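PDB 6ED2: glycosyl hydrolase family 2, TIM barrel domain protein from Faecalibacterium prausnitzii A2-165, which probably hydrolyses beta-D-glucuronides, releasing glucuronic acid, as a bacterial beta-glucuronidase of glycoside hydrolase family 2. Local coordinates for residues Y497-L508 and M551-Y560. Residues are numbered along the deposited sequence; the frame is centred on the assembly and turned at random.
Sequences YYGWYVLGGAGL and MWSAEYQNEY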
loop_
_atom_site.group_PDB
_atom_site.type_symbol
_atom_site.label_atom_id
_atom_site.label_comp_id
_atom_site.label_asym_id
_atom_site.label_seq_id
_atom_site.Cartn_x
_atom_site.Cartn_y
_atom_site.Cartn_z
ATOM N N TYR A 497 -15.428 12.077 -19.296
ATOM C CA TYR A 497 -14.570 10.978 -18.879
ATOM C C TYR A 497 -14.170 10.128 -20.077
ATOM O O TYR A 497 -14.224 8.891 -20.036
ATOM C CB TYR A 497 -15.263 10.125 -17.831
ATOM C CG TYR A 497 -15.419 10.840 -16.513
ATOM C CD1 TYR A 497 -14.341 10.967 -15.641
ATOM C CD2 TYR A 497 -16.643 11.401 -16.141
ATOM C CE1 TYR A 497 -14.478 11.617 -14.419
ATOM C CE2 TYR A 497 -16.791 12.054 -14.930
ATOM C CZ TYR A 497 -15.708 12.161 -14.073
ATOM O OH TYR A 497 -15.856 12.818 -12.875
ATOM N N TYR A 498 -13.781 10.791 -21.167
ATOM C CA TYR A 498 -13.242 10.104 -22.334
ATOM C C TYR A 498 -11.897 9.486 -21.976
ATOM O O TYR A 498 -10.913 10.199 -21.747
ATOM C CB TYR A 498 -13.103 11.078 -23.497
ATOM C CG TYR A 498 -14.420 11.388 -24.198
ATOM C CD1 TYR A 498 -15.058 10.425 -24.976
ATOM C CD2 TYR A 498 -15.014 12.644 -24.087
ATOM C CE1 TYR A 498 -16.254 10.703 -25.630
ATOM C CE2 TYR A 498 -16.200 12.937 -24.734
ATOM C CZ TYR A 498 -16.815 11.966 -25.510
ATOM O OH TYR A 498 -17.993 12.254 -26.152
ATOM N N GLY A 499 -11.849 8.161 -21.925
ATOM C CA GLY A 499 -10.651 7.459 -21.521
ATOM C C GLY A 499 -10.760 6.824 -20.158
ATOM O O GLY A 499 -9.828 6.123 -19.745
ATOM N N TRP A 500 -11.864 7.052 -19.446
ATOM C CA TRP A 500 -12.164 6.303 -18.234
ATOM C C TRP A 500 -13.473 5.528 -18.394
ATOM O O TRP A 500 -13.450 4.330 -18.697
ATOM C CB TRP A 500 -12.227 7.234 -17.015
ATOM C CG TRP A 500 -12.383 6.449 -15.736
ATOM C CD1 TRP A 500 -13.476 6.417 -14.923
ATOM C CD2 TRP A 500 -11.428 5.547 -15.166
ATOM N NE1 TRP A 500 -13.259 5.558 -13.871
ATOM C CE2 TRP A 500 -12.006 5.010 -13.999
ATOM C CE3 TRP A 500 -10.128 5.149 -15.525
ATOM C CZ2 TRP A 500 -11.330 4.087 -13.181
ATOM C CZ3 TRP A 500 -9.451 4.232 -14.701
ATOM C CH2 TRP A 500 -10.061 3.713 -13.552
ATOM N N TYR A 501 -14.626 6.191 -18.206
ATOM C CA TYR A 501 -15.898 5.480 -18.345
ATOM C C TYR A 501 -16.202 5.119 -19.790
ATOM O O TYR A 501 -16.961 4.174 -20.034
ATOM C CB TYR A 501 -17.058 6.309 -17.792
ATOM C CG TYR A 501 -16.996 6.521 -16.308
ATOM C CD1 TYR A 501 -16.962 5.440 -15.437
ATOM C CD2 TYR A 501 -16.975 7.803 -15.772
ATOM C CE1 TYR A 501 -16.914 5.630 -14.061
ATOM C CE2 TYR A 501 -16.924 8.008 -14.404
ATOM C CZ TYR A 501 -16.890 6.923 -13.555
ATOM O OH TYR A 501 -16.837 7.124 -12.192
ATOM N N VAL A 502 -15.626 5.844 -20.743
ATOM C CA VAL A 502 -15.949 5.720 -22.157
ATOM C C VAL A 502 -14.639 5.520 -22.901
ATOM O O VAL A 502 -13.773 6.407 -22.877
ATOM C CB VAL A 502 -16.689 6.968 -22.676
ATOM C CG1 VAL A 502 -16.658 7.038 -24.192
ATOM C CG2 VAL A 502 -18.126 7.002 -22.149
ATOM N N LEU A 503 -14.481 4.346 -23.531
ATOM C CA LEU A 503 -13.340 4.053 -24.400
ATOM C C LEU A 503 -12.024 4.045 -23.626
ATOM O O LEU A 503 -11.008 4.575 -24.087
ATOM C CB LEU A 503 -13.265 5.039 -25.568
ATOM C CG LEU A 503 -14.299 4.878 -26.681
ATOM C CD1 LEU A 503 -14.548 6.204 -27.377
ATOM C CD2 LEU A 503 -13.832 3.840 -27.668
ATOM N N GLY A 504 -12.036 3.440 -22.441
ATOM C CA GLY A 504 -10.840 3.380 -21.619
ATOM C C GLY A 504 -9.964 2.180 -21.947
ATOM O O GLY A 504 -10.442 1.146 -22.404
ATOM N N GLY A 505 -8.659 2.340 -21.716
ATOM C CA GLY A 505 -7.739 1.215 -21.742
ATOM C C GLY A 505 -6.612 1.363 -22.736
ATOM O O GLY A 505 -5.998 2.434 -22.835
ATOM N N ALA A 506 -6.331 0.295 -23.488
ATOM C CA ALA A 506 -5.366 0.402 -24.575
ATOM C C ALA A 506 -5.813 1.415 -25.619
ATOM O O ALA A 506 -4.974 2.094 -26.225
ATOM C CB ALA A 506 -5.141 -0.965 -25.219
ATOM N N GLY A 507 -7.123 1.554 -25.824
ATOM C CA GLY A 507 -7.649 2.482 -26.809
ATOM C C GLY A 507 -7.759 3.930 -26.353
ATOM O O GLY A 507 -8.839 4.533 -26.480
ATOM N N LEU A 508 -6.661 4.517 -25.846
ATOM C CA LEU A 508 -6.720 5.929 -25.460
ATOM C C LEU A 508 -6.851 6.856 -26.667
ATOM O O LEU A 508 -7.400 7.957 -26.544
ATOM C CB LEU A 508 -5.495 6.321 -24.629
ATOM C CG LEU A 508 -5.722 7.512 -23.691
ATOM C CD1 LEU A 508 -6.924 7.263 -22.811
ATOM C CD2 LEU A 508 -4.516 7.796 -22.820
ATOM N N MET A 551 -5.299 0.988 -16.457
ATOM C CA MET A 551 -6.300 1.742 -15.719
ATOM C C MET A 551 -6.188 1.409 -14.238
ATOM O O MET A 551 -6.033 0.237 -13.876
ATOM C CB MET A 551 -7.701 1.419 -16.246
ATOM C CG MET A 551 -7.941 1.903 -17.676
ATOM S SD MET A 551 -9.513 1.285 -18.308
ATOM C CE MET A 551 -10.640 2.555 -17.730
ATOM N N TRP A 552 -6.207 2.464 -13.408
ATOM C CA TRP A 552 -6.045 2.481 -11.947
ATOM C C TRP A 552 -4.610 2.784 -11.499
ATOM O O TRP A 552 -4.384 3.015 -10.305
ATOM C CB TRP A 552 -6.528 1.178 -11.285
ATOM C CG TRP A 552 -8.025 1.127 -11.093
ATOM C CD1 TRP A 552 -8.951 0.594 -11.958
ATOM C CD2 TRP A 552 -8.771 1.630 -9.971
ATOM N NE1 TRP A 552 -10.221 0.730 -11.437
ATOM C CE2 TRP A 552 -10.140 1.367 -10.223
ATOM C CE3 TRP A 552 -8.418 2.285 -8.784
ATOM C CZ2 TRP A 552 -11.157 1.731 -9.324
ATOM C CZ3 TRP A 552 -9.439 2.640 -7.879
ATOM C CH2 TRP A 552 -10.782 2.366 -8.163
ATOM N N SER A 553 -3.646 2.826 -12.424
ATOM C CA SER A 553 -2.252 3.143 -12.110
ATOM C C SER A 553 -1.962 4.640 -12.221
ATOM O O SER A 553 -2.649 5.391 -12.928
ATOM C CB SER A 553 -1.298 2.404 -13.049
ATOM O OG SER A 553 -1.363 3.005 -14.338
ATOM N N ALA A 554 -0.890 5.059 -11.533
ATOM C CA ALA A 554 -0.429 6.443 -11.634
ATOM C C ALA A 554 -0.096 6.803 -13.073
ATOM O O ALA A 554 -0.412 7.910 -13.535
ATOM C CB ALA A 554 0.794 6.666 -10.742
ATOM N N GLU A 555 0.534 5.873 -13.796
ATOM C CA GLU A 555 0.898 6.106 -15.186
ATOM C C GLU A 555 -0.330 6.387 -16.039
ATOM O O GLU A 555 -0.328 7.308 -16.862
ATOM C CB GLU A 555 1.646 4.895 -15.741
ATOM C CG GLU A 555 3.113 4.852 -15.350
ATOM C CD GLU A 555 3.321 4.417 -13.904
ATOM O OE1 GLU A 555 2.355 3.902 -13.271
ATOM O OE2 GLU A 555 4.464 4.586 -13.414
ATOM N N TYR A 556 -1.373 5.567 -15.885
ATOM C CA TYR A 556 -2.574 5.772 -16.672
ATOM C C TYR A 556 -3.156 7.151 -16.394
ATOM O O TYR A 556 -3.459 7.906 -17.326
ATOM C CB TYR A 556 -3.601 4.668 -16.386
ATOM C CG TYR A 556 -4.719 4.691 -17.402
ATOM C CD1 TYR A 556 -4.561 4.084 -18.647
ATOM C CD2 TYR A 556 -5.901 5.390 -17.153
ATOM C CE1 TYR A 556 -5.560 4.135 -19.597
ATOM C CE2 TYR A 556 -6.905 5.444 -18.090
ATOM C CZ TYR A 556 -6.734 4.817 -19.314
ATOM O OH TYR A 556 -7.729 4.878 -20.263
ATOM N N GLN A 557 -3.295 7.507 -15.116
ATOM C CA GLN A 557 -3.837 8.821 -14.768
ATOM C C GLN A 557 -3.041 9.931 -15.440
ATOM O O GLN A 557 -3.621 10.828 -16.069
ATOM C CB GLN A 557 -3.865 8.999 -13.245
ATOM C CG GLN A 557 -4.110 10.434 -12.772
ATOM C CD GLN A 557 -5.576 10.856 -12.849
ATOM O OE1 GLN A 557 -6.330 10.373 -13.696
ATOM N NE2 GLN A 557 -5.987 11.753 -11.952
ATOM N N ASN A 558 -1.706 9.868 -15.361
ATOM C CA ASN A 558 -0.893 10.894 -16.016
ATOM C C ASN A 558 -1.090 10.891 -17.531
ATOM O O ASN A 558 -1.127 11.959 -18.159
ATOM C CB ASN A 558 0.587 10.710 -15.672
ATOM C CG ASN A 558 0.992 11.434 -14.366
ATOM O OD1 ASN A 558 0.145 11.849 -13.553
ATOM N ND2 ASN A 558 2.299 11.583 -14.168
ATOM N N GLU A 559 -1.205 9.700 -18.141
ATOM C CA GLU A 559 -1.406 9.615 -19.587
ATOM C C GLU A 559 -2.762 10.179 -19.973
ATOM O O GLU A 559 -2.881 10.919 -20.956
ATOM C CB GLU A 559 -1.283 8.160 -20.064
ATOM C CG GLU A 559 0.149 7.670 -20.161
ATOM C CD GLU A 559 0.286 6.160 -19.995
ATOM O OE1 GLU A 559 -0.709 5.429 -20.219
ATOM O OE2 GLU A 559 1.390 5.712 -19.595
ATOM N N TYR A 560 -3.788 9.845 -19.192
ATOM C CA TYR A 560 -5.133 10.345 -19.447
ATOM C C TYR A 560 -5.179 11.859 -19.309
ATOM O O TYR A 560 -5.788 12.546 -20.140
ATOM C CB TYR A 560 -6.106 9.665 -18.481
ATOM C CG TYR A 560 -7.430 10.353 -18.310
ATOM C CD1 TYR A 560 -8.565 9.883 -18.981
ATOM C CD2 TYR A 560 -7.569 11.455 -17.460
ATOM C CE1 TYR A 560 -9.790 10.493 -18.822
ATOM C CE2 TYR A 560 -8.801 12.094 -17.309
ATOM C CZ TYR A 560 -9.909 11.601 -17.994
ATOM O OH TYR A 560 -11.142 12.200 -17.848
#
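The phenol of Y556 fills a hollow in the curled loop 497-508, between G499 and G505. CG lies anti to the backbone N (chi1 -168°), and the ring reaches from the helix into the loop. Its hydroxyl is gripped twice. It donates to G499 O over a very short 2.5 Å and accepts from G505 N at 3.1 Å. The two bonds tie together two points of the loop backbone six residues apart. L508 adds a methyl, CD1, 3.6 Å from Y556 OH. A phenylalanine in place of Y556 would probably leave G499 O and G505 N without this shared partner and let the two halves of the loop drift apart.

Glycines shape the hollow. At G504 a side chain would collide with the M551 methyl, and at G499 it would press on the Y560 ring. M551 bends at chi3 (87°), which brings CE obliquely against the W500 indole, 3.4 Å from W500 CE3. M551 SD sits 5.3 Å from the centroid of the W500 six-membered ring, an oblique Met-aromatic contact. M551 CG meanwhile lies over one face of the Y556 ring, toward its rim, so the methionine is wedged between the two aromatics.

The outer edge of W500 points at the face of W552 in a T-shaped pair, with planes at 67°. W552 NE1 itself bonds to I591 O of a second subunit, and I591 of that subunit also packs on W500. The Y560 ring lies against the Y497-G499 backbone, with Y560 CE1 3.1 Å from Y498 O. Its hydroxyl is held by G537 N.

S553 N-caps helix 554-570 by accepting from Y556 N. The arrangement joins the loop after barrel strand 492-495 to the start of that helix, at a subunit interface of the family 2 TIM barrel.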